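Local structure of bifunctional dTDP-4-dehydrorhamnose 3,5-epimerase/dTDP-4-dehydrorhamnose reductase (Arabidopsis thaliana, 4QQR) at residues N160-R165 and G217-T222; P194-I199 and N264-A269; E188-I193 and V227-I232. The protein catalyses the 3,5-epimerisation of dTDP-4-keto-6-deoxy-glucose and the NADPH-dependent reduction of the product to dTDP-beta-L-rhamnose. One frame throughout, in Å; residues are numbered along the deposited sequence.

Interaction 1. Residues N160-R165 and G217-T222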
ATOM      1  N   ASN A 160      -6.265  16.522  -1.882  1.00 43.61           N
ATOM      2  CA  ASN A 160      -6.449  17.368  -0.701  1.00 42.53           C
ATOM      3  C   ASN A 160      -5.341  17.150   0.341  1.00 41.48           C
ATOM      4  O   ASN A 160      -5.263  17.848   1.344  1.00 40.80           O
ATOM      5  CB  ASN A 160      -7.787  17.034  -0.066  1.00 36.87           C
ATOM      6  CG  ASN A 160      -7.798  15.638   0.513  1.00 45.09           C
ATOM      7  OD1 ASN A 160      -7.317  14.686  -0.118  1.00 44.95           O
ATOM      8  ND2 ASN A 160      -8.296  15.508   1.742  1.00 45.25           N
ATOM      9  N   VAL A 161      -4.505  16.152   0.099  1.00 39.34           N
ATOM     10  CA  VAL A 161      -3.490  15.753   1.048  1.00 39.20           C
ATOM     11  C   VAL A 161      -2.165  16.440   0.747  1.00 43.47           C
ATOM     12  O   VAL A 161      -1.756  16.572  -0.414  1.00 43.40           O
ATOM     13  CB  VAL A 161      -3.306  14.223   1.021  1.00 38.58           C
ATOM     14  CG1 VAL A 161      -2.129  13.776   1.882  1.00 36.04           C
ATOM     15  CG2 VAL A 161      -4.563  13.557   1.467  1.00 39.45           C
ATOM     16  N   CYS A 162      -1.504  16.890   1.807  1.00 43.17           N
ATOM     17  CA  CYS A 162      -0.185  17.488   1.691  1.00 42.94           C
ATOM     18  C   CYS A 162       0.837  16.655   2.479  1.00 44.50           C
ATOM     19  O   CYS A 162       0.973  16.796   3.695  1.00 42.94           O
ATOM     20  CB  CYS A 162      -0.209  18.935   2.175  1.00 40.52           C
ATOM     21  SG  CYS A 162       1.387  19.788   2.032  1.00 44.69           S
ATOM     22  N   THR A 163       1.533  15.774   1.761  1.00 44.82           N
ATOM     23  CA  THR A 163       2.566  14.920   2.331  1.00 40.87           C
ATOM     24  C   THR A 163       3.897  15.650   2.535  1.00 40.55           C
ATOM     25  O   THR A 163       4.449  16.257   1.612  1.00 37.92           O
ATOM     26  CB  THR A 163       2.776  13.694   1.461  1.00 37.50           C
ATOM     27  OG1 THR A 163       1.606  12.890   1.542  1.00 40.16           O
ATOM     28  CG2 THR A 163       3.973  12.874   1.931  1.00 39.51           C
ATOM     29  N   LEU A 164       4.385  15.577   3.770  1.00 38.92           N
ATOM     30  CA  LEU A 164       5.622  16.230   4.187  1.00 41.56           C
ATOM     31  C   LEU A 164       6.701  15.182   4.510  1.00 43.68           C
ATOM     32  O   LEU A 164       6.511  14.328   5.395  1.00 38.80           O
ATOM     33  CB  LEU A 164       5.363  17.137   5.402  1.00 36.38           C
ATOM     34  CG  LEU A 164       4.851  18.574   5.185  1.00 35.73           C
ATOM     35  CD1 LEU A 164       4.093  18.700   3.910  1.00 37.79           C
ATOM     36  CD2 LEU A 164       3.967  19.044   6.330  1.00 33.13           C
ATOM     37  N   ARG A 165       7.824  15.238   3.789  1.00 40.11           N
ATOM     38  CA  ARG A 165       8.927  14.315   4.041  1.00 37.90           C
ATOM     39  C   ARG A 165       9.855  14.862   5.123  1.00 42.17           C
ATOM     40  O   ARG A 165      10.743  15.684   4.849  1.00 45.07           O
ATOM     41  CB  ARG A 165       9.706  14.026   2.759  1.00 37.39           C
ATOM     42  CG  ARG A 165       8.865  13.463   1.612  1.00 39.83           C
ATOM     43  CD  ARG A 165       9.773  12.968   0.495  1.00 42.11           C
ATOM     44  NE  ARG A 165       9.073  12.349  -0.628  1.00 39.30           N
ATOM     45  CZ  ARG A 165       9.420  12.504  -1.905  1.00 41.87           C
ATOM     46  NH1 ARG A 165      10.450  13.275  -2.226  1.00 42.41           N
ATOM     47  NH2 ARG A 165       8.730  11.892  -2.862  1.00 39.93           N
ATOM     48  N   GLY A 217      -0.030  18.078  -2.450  1.00 42.95           N
ATOM     49  CA  GLY A 217       1.035  17.359  -3.119  1.00 34.77           C
ATOM     50  C   GLY A 217       2.151  17.028  -2.140  1.00 42.16           C
ATOM     51  O   GLY A 217       1.976  17.095  -0.917  1.00 40.44           O
ATOM     52  N   ILE A 218       3.308  16.671  -2.681  1.00 39.84           N
ATOM     53  CA  ILE A 218       4.442  16.283  -1.863  1.00 42.88           C
ATOM     54  C   ILE A 218       5.388  17.469  -1.629  1.00 43.27           C
ATOM     55  O   ILE A 218       5.663  18.226  -2.552  1.00 45.76           O
ATOM     56  CB  ILE A 218       5.202  15.103  -2.519  1.00 41.49           C
ATOM     57  CG1 ILE A 218       4.327  13.846  -2.508  1.00 43.82           C
ATOM     58  CG2 ILE A 218       6.521  14.832  -1.804  1.00 43.45           C
ATOM     59  CD1 ILE A 218       4.841  12.702  -3.398  1.00 40.05           C
ATOM     60  N   TYR A 219       5.856  17.648  -0.397  1.00 40.00           N
ATOM     61  CA  TYR A 219       6.957  18.572  -0.143  1.00 40.20           C
ATOM     62  C   TYR A 219       8.056  17.873   0.638  1.00 41.51           C
ATOM     63  O   TYR A 219       7.798  17.286   1.694  1.00 42.03           O
ATOM     64  CB  TYR A 219       6.514  19.802   0.651  1.00 37.54           C
ATOM     65  CG  TYR A 219       5.634  20.765  -0.095  1.00 38.94           C
ATOM     66  CD1 TYR A 219       4.284  20.487  -0.287  1.00 41.46           C
ATOM     67  CD2 TYR A 219       6.136  21.964  -0.596  1.00 38.19           C
ATOM     68  CE1 TYR A 219       3.452  21.366  -0.965  1.00 39.81           C
ATOM     69  CE2 TYR A 219       5.310  22.853  -1.281  1.00 38.61           C
ATOM     70  CZ  TYR A 219       3.962  22.542  -1.459  1.00 40.21           C
ATOM     71  OH  TYR A 219       3.099  23.386  -2.125  1.00 40.94           O
ATOM     72  N   ASN A 220       9.270  17.922   0.096  1.00 41.11           N
ATOM     73  CA  ASN A 220      10.474  17.649   0.861  1.00 38.14           C
ATOM     74  C   ASN A 220      10.450  18.643   2.014  1.00 36.32           C
ATOM     75  O   ASN A 220      10.243  19.837   1.800  1.00 37.35           O
ATOM     76  CB  ASN A 220      11.732  17.843  -0.007  1.00 40.05           C
ATOM     77  CG  ASN A 220      12.000  16.669  -0.966  1.00 40.11           C
ATOM     78  OD1 ASN A 220      11.501  15.551  -0.789  1.00 38.79           O
ATOM     79  ND2 ASN A 220      12.816  16.927  -1.973  1.00 39.94           N
ATOM     80  N   PHE A 221      10.629  18.153   3.237  1.00 37.09           N
ATOM     81  CA  PHE A 221      10.362  18.962   4.432  1.00 38.80           C
ATOM     82  C   PHE A 221      11.542  18.904   5.410  1.00 38.91           C
ATOM     83  O   PHE A 221      11.382  18.681   6.609  1.00 38.50           O
ATOM     84  CB  PHE A 221       9.041  18.519   5.109  1.00 40.47           C
ATOM     85  CG  PHE A 221       8.339  19.626   5.857  1.00 37.97           C
ATOM     86  CD1 PHE A 221       7.892  20.751   5.190  1.00 39.00           C
ATOM     87  CD2 PHE A 221       8.138  19.547   7.220  1.00 39.20           C
ATOM     88  CE1 PHE A 221       7.261  21.771   5.860  1.00 36.92           C
ATOM     89  CE2 PHE A 221       7.503  20.574   7.892  1.00 41.06           C
ATOM     90  CZ  PHE A 221       7.066  21.684   7.201  1.00 38.64           C
ATOM     91  N   THR A 222      12.736  19.097   4.865  1.00 39.21           N
ATOM     92  CA  THR A 222      13.953  19.168   5.643  1.00 35.18           C
ATOM     93  C   THR A 222      14.498  20.533   5.310  1.00 35.41           C
ATOM     94  O   THR A 222      14.085  21.125   4.322  1.00 31.53           O
ATOM     95  CB  THR A 222      14.941  18.086   5.220  1.00 35.85           C
ATOM     96  OG1 THR A 222      14.965  17.988   3.790  1.00 39.27           O
ATOM     97  CG2 THR A 222      14.512  16.757   5.766  1.00 36.80           C
TER

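Interaction 2. Residues P194-I199 and N264-A269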
ATOM      1  N   PRO A 194      26.894  13.066   5.744  1.00 47.66           N
ATOM      2  CA  PRO A 194      26.076  14.255   5.466  1.00 44.68           C
ATOM      3  C   PRO A 194      24.641  13.820   5.168  1.00 43.37           C
ATOM      4  O   PRO A 194      24.435  12.925   4.331  1.00 38.94           O
ATOM      5  CB  PRO A 194      26.687  14.822   4.176  1.00 42.83           C
ATOM      6  CG  PRO A 194      27.951  14.121   3.974  1.00 46.41           C
ATOM      7  CD  PRO A 194      27.934  12.842   4.728  1.00 45.10           C
ATOM      8  N   ASN A 195      23.667  14.430   5.836  1.00 42.71           N
ATOM      9  CA  ASN A 195      22.259  14.097   5.608  1.00 39.64           C
ATOM     10  C   ASN A 195      21.374  15.339   5.604  1.00 40.74           C
ATOM     11  O   ASN A 195      21.712  16.342   6.230  1.00 44.02           O
ATOM     12  CB  ASN A 195      21.764  13.105   6.670  1.00 38.59           C
ATOM     13  CG  ASN A 195      22.033  11.638   6.294  1.00 42.90           C
ATOM     14  OD1 ASN A 195      21.289  11.032   5.530  1.00 39.91           O
ATOM     15  ND2 ASN A 195      23.096  11.070   6.845  1.00 44.23           N
ATOM     16  N   SER A 196      20.252  15.282   4.890  1.00 40.03           N
ATOM     17  CA  SER A 196      19.192  16.282   5.053  1.00 38.55           C
ATOM     18  C   SER A 196      18.438  16.037   6.360  1.00 37.44           C
ATOM     19  O   SER A 196      18.174  14.894   6.731  1.00 35.22           O
ATOM     20  CB  SER A 196      18.216  16.276   3.871  1.00 37.97           C
ATOM     21  OG  SER A 196      18.665  17.128   2.832  1.00 39.16           O
ATOM     22  N   MET A 197      18.110  17.107   7.074  1.00 37.67           N
ATOM     23  CA  MET A 197      17.503  16.970   8.397  1.00 36.58           C
ATOM     24  C   MET A 197      16.448  18.038   8.591  1.00 36.73           C
ATOM     25  O   MET A 197      16.453  19.066   7.902  1.00 38.18           O
ATOM     26  CB  MET A 197      18.556  17.078   9.517  1.00 40.07           C
ATOM     27  CG  MET A 197      19.814  16.212   9.338  1.00 38.88           C
ATOM     28  SD  MET A 197      20.616  15.828  10.912  1.00 39.45           S
ATOM     29  CE  MET A 197      21.910  14.706  10.365  1.00 40.33           C
ATOM     30  N   THR A 198      15.555  17.793   9.543  1.00 35.92           N
ATOM     31  CA  THR A 198      14.412  18.666   9.782  1.00 38.35           C
ATOM     32  C   THR A 198      14.536  19.362  11.141  1.00 37.83           C
ATOM     33  O   THR A 198      14.598  18.697  12.174  1.00 40.09           O
ATOM     34  CB  THR A 198      13.087  17.839   9.745  1.00 37.96           C
ATOM     35  OG1 THR A 198      12.977  17.161   8.489  1.00 37.24           O
ATOM     36  CG2 THR A 198      11.874  18.720   9.943  1.00 34.81           C
ATOM     37  N   ILE A 199      14.557  20.692  11.158  1.00 37.36           N
ATOM     38  CA  ILE A 199      14.530  21.406  12.436  1.00 37.61           C
ATOM     39  C   ILE A 199      13.091  21.698  12.837  1.00 37.65           C
ATOM     40  O   ILE A 199      12.503  22.677  12.377  1.00 36.88           O
ATOM     41  CB  ILE A 199      15.285  22.733  12.384  1.00 36.60           C
ATOM     42  CG1 ILE A 199      16.702  22.536  11.860  1.00 33.50           C
ATOM     43  CG2 ILE A 199      15.304  23.353  13.765  1.00 40.71           C
ATOM     44  CD1 ILE A 199      17.492  21.575  12.686  1.00 36.02           C
ATOM     45  N   ASN A 264      20.561   7.224   3.940  1.00 41.33           N
ATOM     46  CA  ASN A 264      21.392   8.411   3.820  1.00 40.57           C
ATOM     47  C   ASN A 264      21.126   9.130   2.514  1.00 41.57           C
ATOM     48  O   ASN A 264      21.246   8.539   1.446  1.00 43.90           O
ATOM     49  CB  ASN A 264      22.877   8.068   3.952  1.00 39.72           C
ATOM     50  CG  ASN A 264      23.248   7.628   5.354  1.00 44.73           C
ATOM     51  OD1 ASN A 264      23.010   8.345   6.331  1.00 44.01           O
ATOM     52  ND2 ASN A 264      23.818   6.434   5.463  1.00 43.52           N
ATOM     53  N   ASN A 265      20.767  10.409   2.598  1.00 40.31           N
ATOM     54  CA  ASN A 265      20.415  11.167   1.404  1.00 39.85           C
ATOM     55  C   ASN A 265      20.427  12.666   1.607  1.00 39.93           C
ATOM     56  O   ASN A 265      20.492  13.150   2.739  1.00 37.65           O
ATOM     57  CB  ASN A 265      19.034  10.726   0.851  1.00 41.89           C
ATOM     58  CG  ASN A 265      17.861  11.107   1.768  1.00 40.70           C
ATOM     59  OD1 ASN A 265      17.688  12.264   2.154  1.00 37.89           O
ATOM     60  ND2 ASN A 265      17.044  10.126   2.100  1.00 41.53           N
ATOM     61  N   GLU A 266      20.359  13.384   0.486  1.00 43.43           N
ATOM     62  CA  GLU A 266      20.027  14.809   0.470  1.00 44.90           C
ATOM     63  C   GLU A 266      18.677  15.002  -0.240  1.00 45.51           C
ATOM     64  O   GLU A 266      18.429  14.368  -1.259  1.00 44.54           O
ATOM     65  CB  GLU A 266      21.115  15.631  -0.232  1.00 40.83           C
ATOM     66  CG  GLU A 266      20.777  17.129  -0.306  1.00 47.03           C
ATOM     67  CD  GLU A 266      21.907  18.011  -0.863  1.00 51.80           C
ATOM     68  OE1 GLU A 266      23.024  17.497  -1.129  1.00 47.77           O
ATOM     69  OE2 GLU A 266      21.660  19.231  -1.034  1.00 48.35           O
ATOM     70  N   LEU A 267      17.816  15.866   0.307  1.00 42.96           N
ATOM     71  CA  LEU A 267      16.497  16.144  -0.263  1.00 41.40           C
ATOM     72  C   LEU A 267      16.508  17.553  -0.813  1.00 44.54           C
ATOM     73  O   LEU A 267      16.849  18.489  -0.089  1.00 36.11           O
ATOM     74  CB  LEU A 267      15.410  16.034   0.813  1.00 39.84           C
ATOM     75  CG  LEU A 267      14.578  14.754   0.919  1.00 38.95           C
ATOM     76  CD1 LEU A 267      15.322  13.558   0.388  1.00 39.70           C
ATOM     77  CD2 LEU A 267      14.151  14.502   2.350  1.00 38.63           C
ATOM     78  N   ASP A 268      16.141  17.699  -2.089  1.00 44.51           N
ATOM     79  CA  ASP A 268      16.081  19.008  -2.740  1.00 40.01           C
ATOM     80  C   ASP A 268      15.046  19.913  -2.063  1.00 39.69           C
ATOM     81  O   ASP A 268      13.873  19.570  -1.983  1.00 41.33           O
ATOM     82  CB  ASP A 268      15.735  18.840  -4.220  1.00 46.00           C
ATOM     83  CG  ASP A 268      16.093  20.069  -5.056  1.00 47.75           C
ATOM     84  OD1 ASP A 268      16.585  19.884  -6.197  1.00 55.47           O
ATOM     85  OD2 ASP A 268      15.889  21.211  -4.587  1.00 40.10           O
ATOM     86  N   ALA A 269      15.481  21.078  -1.592  1.00 40.21           N
ATOM     87  CA  ALA A 269      14.590  21.974  -0.854  1.00 42.55           C
ATOM     88  C   ALA A 269      14.011  23.113  -1.698  1.00 43.31           C
ATOM     89  O   ALA A 269      13.328  23.992  -1.168  1.00 47.22           O
ATOM     90  CB  ALA A 269      15.288  22.529   0.397  1.00 38.70           C
TER

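Interaction 3. Residues E188-I193 and V227-I232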
ATOM      1  N   GLU A 188      28.244   5.990  21.354  1.00 78.02           N
ATOM      2  CA  GLU A 188      29.675   5.795  21.604  1.00 80.22           C
ATOM      3  C   GLU A 188      30.492   6.237  20.388  1.00 81.19           C
ATOM      4  O   GLU A 188      31.243   7.225  20.441  1.00 78.22           O
ATOM      5  CB  GLU A 188      29.943   4.316  21.935  1.00 83.32           C
ATOM      6  CG  GLU A 188      28.814   3.349  21.491  1.00 80.68           C
ATOM      7  CD  GLU A 188      29.118   2.598  20.185  1.00 81.46           C
ATOM      8  OE1 GLU A 188      30.061   1.775  20.174  1.00 81.14           O
ATOM      9  OE2 GLU A 188      28.405   2.815  19.174  1.00 76.55           O
ATOM     10  N   LYS A 189      30.339   5.482  19.299  1.00 76.95           N
ATOM     11  CA  LYS A 189      30.814   5.884  17.991  1.00 70.35           C
ATOM     12  C   LYS A 189      29.627   6.408  17.183  1.00 73.90           C
ATOM     13  O   LYS A 189      28.476   6.370  17.643  1.00 71.54           O
ATOM     14  CB  LYS A 189      31.466   4.704  17.266  1.00 69.68           C
ATOM     15  CG  LYS A 189      32.518   4.003  18.091  1.00 71.82           C
ATOM     16  CD  LYS A 189      33.583   3.366  17.217  1.00 71.29           C
ATOM     17  CE  LYS A 189      34.713   2.794  18.058  1.00 69.64           C
ATOM     18  NZ  LYS A 189      34.253   1.598  18.811  1.00 72.08           N
ATOM     19  N   VAL A 190      29.917   6.896  15.979  1.00 73.44           N
ATOM     20  CA  VAL A 190      28.896   7.423  15.085  1.00 64.55           C
ATOM     21  C   VAL A 190      29.428   7.385  13.652  1.00 63.33           C
ATOM     22  O   VAL A 190      30.633   7.271  13.432  1.00 64.85           O
ATOM     23  CB  VAL A 190      28.448   8.840  15.516  1.00 62.36           C
ATOM     24  CG1 VAL A 190      29.535   9.857  15.226  1.00 62.51           C
ATOM     25  CG2 VAL A 190      27.138   9.218  14.843  1.00 61.53           C
ATOM     26  N   VAL A 191      28.533   7.475  12.680  1.00 62.57           N
ATOM     27  CA  VAL A 191      28.861   7.062  11.318  1.00 61.40           C
ATOM     28  C   VAL A 191      29.455   8.151  10.434  1.00 58.87           C
ATOM     29  O   VAL A 191      30.133   7.848   9.439  1.00 58.51           O
ATOM     30  CB  VAL A 191      27.617   6.529  10.615  1.00 59.73           C
ATOM     31  CG1 VAL A 191      28.002   5.450   9.600  1.00 62.24           C
ATOM     32  CG2 VAL A 191      26.619   6.007  11.649  1.00 64.43           C
ATOM     33  N   ASP A 192      29.161   9.402  10.789  1.00 53.61           N
ATOM     34  CA  ASP A 192      29.502  10.583   9.985  1.00 48.78           C
ATOM     35  C   ASP A 192      29.124  10.583   8.497  1.00 47.70           C
ATOM     36  O   ASP A 192      29.996  10.464   7.636  1.00 47.93           O
ATOM     37  CB  ASP A 192      30.978  10.905  10.102  1.00 46.57           C
ATOM     38  CG  ASP A 192      31.293  12.296   9.611  1.00 49.25           C
ATOM     39  OD1 ASP A 192      30.609  13.253  10.053  1.00 44.52           O
ATOM     40  OD2 ASP A 192      32.215  12.423   8.777  1.00 49.23           O
ATOM     41  N   ILE A 193      27.837  10.753   8.202  1.00 45.62           N
ATOM     42  CA  ILE A 193      27.365  10.915   6.826  1.00 46.92           C
ATOM     43  C   ILE A 193      26.562  12.209   6.725  1.00 47.07           C
ATOM     44  O   ILE A 193      25.644  12.431   7.520  1.00 45.42           O
ATOM     45  CB  ILE A 193      26.423   9.753   6.393  1.00 51.68           C
ATOM     46  CG1 ILE A 193      26.922   8.386   6.891  1.00 51.99           C
ATOM     47  CG2 ILE A 193      26.192   9.756   4.881  1.00 43.39           C
ATOM     48  CD1 ILE A 193      27.681   7.588   5.847  1.00 56.38           C
ATOM     49  N   VAL A 227      23.967  18.300   6.954  1.00 40.46           N
ATOM     50  CA  VAL A 227      24.987  18.159   8.016  1.00 44.11           C
ATOM     51  C   VAL A 227      25.412  16.711   8.232  1.00 44.97           C
ATOM     52  O   VAL A 227      24.593  15.793   8.171  1.00 42.67           O
ATOM     53  CB  VAL A 227      24.542  18.634   9.434  1.00 42.92           C
ATOM     54  CG1 VAL A 227      25.228  19.932   9.826  1.00 43.43           C
ATOM     55  CG2 VAL A 227      23.022  18.687   9.577  1.00 42.44           C
ATOM     56  N   SER A 228      26.690  16.514   8.532  1.00 45.19           N
ATOM     57  CA  SER A 228      27.144  15.203   8.968  1.00 47.35           C
ATOM     58  C   SER A 228      26.952  15.114  10.471  1.00 45.05           C
ATOM     59  O   SER A 228      26.676  16.133  11.135  1.00 41.03           O
ATOM     60  CB  SER A 228      28.606  14.993   8.615  1.00 47.46           C
ATOM     61  OG  SER A 228      29.428  15.799   9.439  1.00 49.45           O
ATOM     62  N   HIS A 229      27.084  13.897  11.002  1.00 46.02           N
ATOM     63  CA  HIS A 229      26.973  13.657  12.446  1.00 46.68           C
ATOM     64  C   HIS A 229      28.047  14.404  13.200  1.00 42.87           C
ATOM     65  O   HIS A 229      27.808  14.901  14.301  1.00 43.48           O
ATOM     66  CB  HIS A 229      27.098  12.169  12.758  1.00 49.77           C
ATOM     67  CG  HIS A 229      26.158  11.311  11.980  1.00 47.90           C
ATOM     68  ND1 HIS A 229      26.328  11.058  10.634  1.00 49.77           N
ATOM     69  CD2 HIS A 229      25.032  10.657  12.342  1.00 48.50           C
ATOM     70  CE1 HIS A 229      25.354  10.279  10.208  1.00 49.63           C
ATOM     71  NE2 HIS A 229      24.549  10.020  11.226  1.00 50.18           N
ATOM     72  N   ASN A 230      29.225  14.484  12.587  1.00 43.03           N
ATOM     73  CA  ASN A 230      30.362  15.167  13.187  1.00 42.88           C
ATOM     74  C   ASN A 230      30.172  16.666  13.294  1.00 45.41           C
ATOM     75  O   ASN A 230      30.458  17.257  14.341  1.00 45.90           O
ATOM     76  CB  ASN A 230      31.652  14.851  12.432  1.00 41.56           C
ATOM     77  CG  ASN A 230      32.241  13.495  12.812  1.00 44.45           C
ATOM     78  OD1 ASN A 230      31.881  12.906  13.820  1.00 44.32           O
ATOM     79  ND2 ASN A 230      33.166  13.013  12.009  1.00 47.30           N
ATOM     80  N   GLU A 231      29.682  17.285  12.219  1.00 44.94           N
ATOM     81  CA  GLU A 231      29.494  18.730  12.212  1.00 42.79           C
ATOM     82  C   GLU A 231      28.550  19.090  13.333  1.00 44.48           C
ATOM     83  O   GLU A 231      28.660  20.164  13.930  1.00 47.69           O
ATOM     84  CB  GLU A 231      28.967  19.226  10.863  1.00 42.26           C
ATOM     85  CG  GLU A 231      29.948  18.981   9.726  1.00 46.35           C
ATOM     86  CD  GLU A 231      29.398  19.308   8.343  1.00 50.39           C
ATOM     87  OE1 GLU A 231      30.000  20.176   7.667  1.00 55.90           O
ATOM     88  OE2 GLU A 231      28.396  18.678   7.912  1.00 47.68           O
ATOM     89  N   ILE A 232      27.652  18.154  13.640  1.00 40.56           N
ATOM     90  CA  ILE A 232      26.675  18.327  14.698  1.00 40.82           C
ATOM     91  C   ILE A 232      27.306  18.177  16.077  1.00 44.78           C
ATOM     92  O   ILE A 232      27.162  19.055  16.927  1.00 42.71           O
ATOM     93  CB  ILE A 232      25.521  17.330  14.535  1.00 43.68           C
ATOM     94  CG1 ILE A 232      24.637  17.746  13.350  1.00 42.75           C
ATOM     95  CG2 ILE A 232      24.699  17.229  15.826  1.00 38.43           C
ATOM     96  CD1 ILE A 232      23.516  16.749  13.023  1.00 42.68           C
TER

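Interaction 1. Residues N160-R165 and G217-T222
With its CG turned anti to the backbone N (chi1 -151°), Phe221 lays its ring back against Leu164, whose own CG is anti to the carbonyl carbon, and the two side chains meet by a CH-pi contact. Leu164 CG stands 3.8 Å from the centroid of the Phe221 ring, over one face and displaced toward the rim, while Leu164 CD2 reaches the far end of the ring near CE2 and CZ. On the same side of the sheet, Cys162 SG approaches Tyr219 CD1 to 3.8 Å, an oblique sulfur-aromatic contact.

The backbones carry these groups as parallel neighbours, pairing Cys162 with Gly217 through Arg165 with Asn220. Two bonds of the ladder are nearly straight: Tyr219 N gives to Thr163 O at 2.8 Å, and Arg165 N to Tyr219 O at 2.9 Å. The bond from Thr163 N to Gly217 O is weak, whereas Phe221 N still reaches Arg165 O at 3.0 Å. This ladder joins strand 217-220, the outermost on its side, to the parallel Rossmann sheet of the dinucleotide-binding fold; helix 200-212 packs over Tyr219 and Phe221, and Leu164 also touches Tyr111, a residue predicted by similarity to bind NADPH.

The other face, that of Thr163 and Ile218, bears the Arg165 chain, extended from CG to NE. Ile218 CG2 lies over one face of the guanidinium, 3.7 Å from Arg165 CZ. At the edge, Arg165 NH1 donates to Asn220 OD1 at 2.9 Å, the guanidinium and amide planes being 43° apart. The Asn220 ND2 hydrogens go to Phe131 O and Asp268 O, fixing the rotation of the amide. Arg165 NE forms a salt bridge with Glu152; Arg165 NH1 also donates to Lys132 O, and Arg165 NH2 to Glu133 O.

Interaction 2. Residues P194-I199 and N264-A269
The amides of Asn195 and Asn264 meet obliquely, their planes turned 45° against each other. Asn195 ND2 donates to Asn264 OD1 at 2.8 Å. The acceptor lies in the amide plane of Asn195, but the donor is tilted from the carbonyl plane of Asn264, so the two groups are twisted about the bond they share. The second hydrogen of Asn195 ND2 serves Ile193 O, just before the 194-199 segment. At the other end of the same amide, Asn195 OD1 probably accepts from Asn265 N, although the position of this oxygen is less certain.

Ser196 follows with its CB directed at segment 264-269. Its hydroxyl lies alongside the backbone of Glu266 and Leu267, and Ser196 OG takes the N-H of Leu267 in a nearly straight bond of 2.9 Å (175° at the hydrogen). Its backbone N also gives to Asn265 O at 3.0 Å, in the carbonyl plane. Ser196 therefore holds segment 264-269 twice, once through its backbone and once through its hydroxyl, and satisfies polar backbone atoms that no regular helix or strand would pair here. From Glu266, CG comes within 3.8 Å of Ser196 OG; the side chain is extended beyond CG and carries the carboxylate away.

The CB of Asn265 points away from 194-199, and its ND2 donates to Phe117 O and Gly114 O. Arg167 packs beside both Asn265 and Leu267, and bonds weakly to Ser196 O.

Two irregular segments are thus stitched together by side-chain amides, a hydroxyl and a backbone bond, one leading into helix 200-212 and the other into helix 270-275. Their place beyond the Rossmann strands is consistent with the smaller lobe that extended short-chain dehydrogenase/reductase enzymes build beside the dinucleotide-binding core.

Interaction 3. Residues E188-I193 and V227-I232
His229 receives the N-H of Ile193 at the edge of its ring: Ile193 N to His229 ND1 is 2.9 Å, with the donor in the ring plane. Because ND1 acts as acceptor here, a neutral ring would probably carry its hydrogen on NE2. Val190 reaches the same imidazole obliquely, its CG2 lying 3.6 Å from His229 CD2, while Ile193 CB and CG1 run alongside the ring near CE1. Putting an alanine at His229 would probably leave the Ile193 N-H without its acceptor and open a gap beside Val190 CG2.

Asp192 forms the other half of the contact. Its CG is anti to the backbone N (chi1 -164°), which carries the carboxylate to the first turn of helix 229-239. There Asp192 OD1 accepts from Asn230 N at 3.1 Å, met on the anti side and somewhat out of the carboxylate plane. The Asn230 amide is stacked on this carboxylate, with the planes 24° apart. A negative group at the amino end of a helix is likely to be favoured by the helix dipole.

One step further out, Ser228 and Glu231 form a capping box that sets this end of the helix: Glu231 N donates to Ser228 OG at 3.2 Å, and Ser228 N to Glu231 OE2 at 2.8 Å. Beyond these, Trp246 NE1 bonds to Asn230 OD1 and helps to fix the amide, while Lys283 makes a salt bridge with Glu231 OE1.

Helix 180-186 brings Ile184 against both Val190 and His229. Val227, just before helix 229-239, packs on helix 282-291, while the first turn meets the segment that follows the short, weakly bonded strand about 189-190, which lies parallel to strand 247-248.

Interactions 1 and 2 are centred 14 Å apart, as are 2 and 3, whereas 1 and 3 lie 27 Å apart on opposite sides of the chain's centre and do not touch. Interaction 2 bridges them: Asn220 and Phe221 bond to Asp268 and Thr198, and Asn195 N reaches Val227 O. Along the chain the order is 160-165, 188-193, 194-199, 217-222, 227-232 and 264-269, so the segments of each pair alternate with those of the others. Helix 200-212 joins the second contact to strand 217-220, from which the chain runs into helix 229-239. The series thus links the Rossmann sheet, through irregular loops, to the peripheral helices.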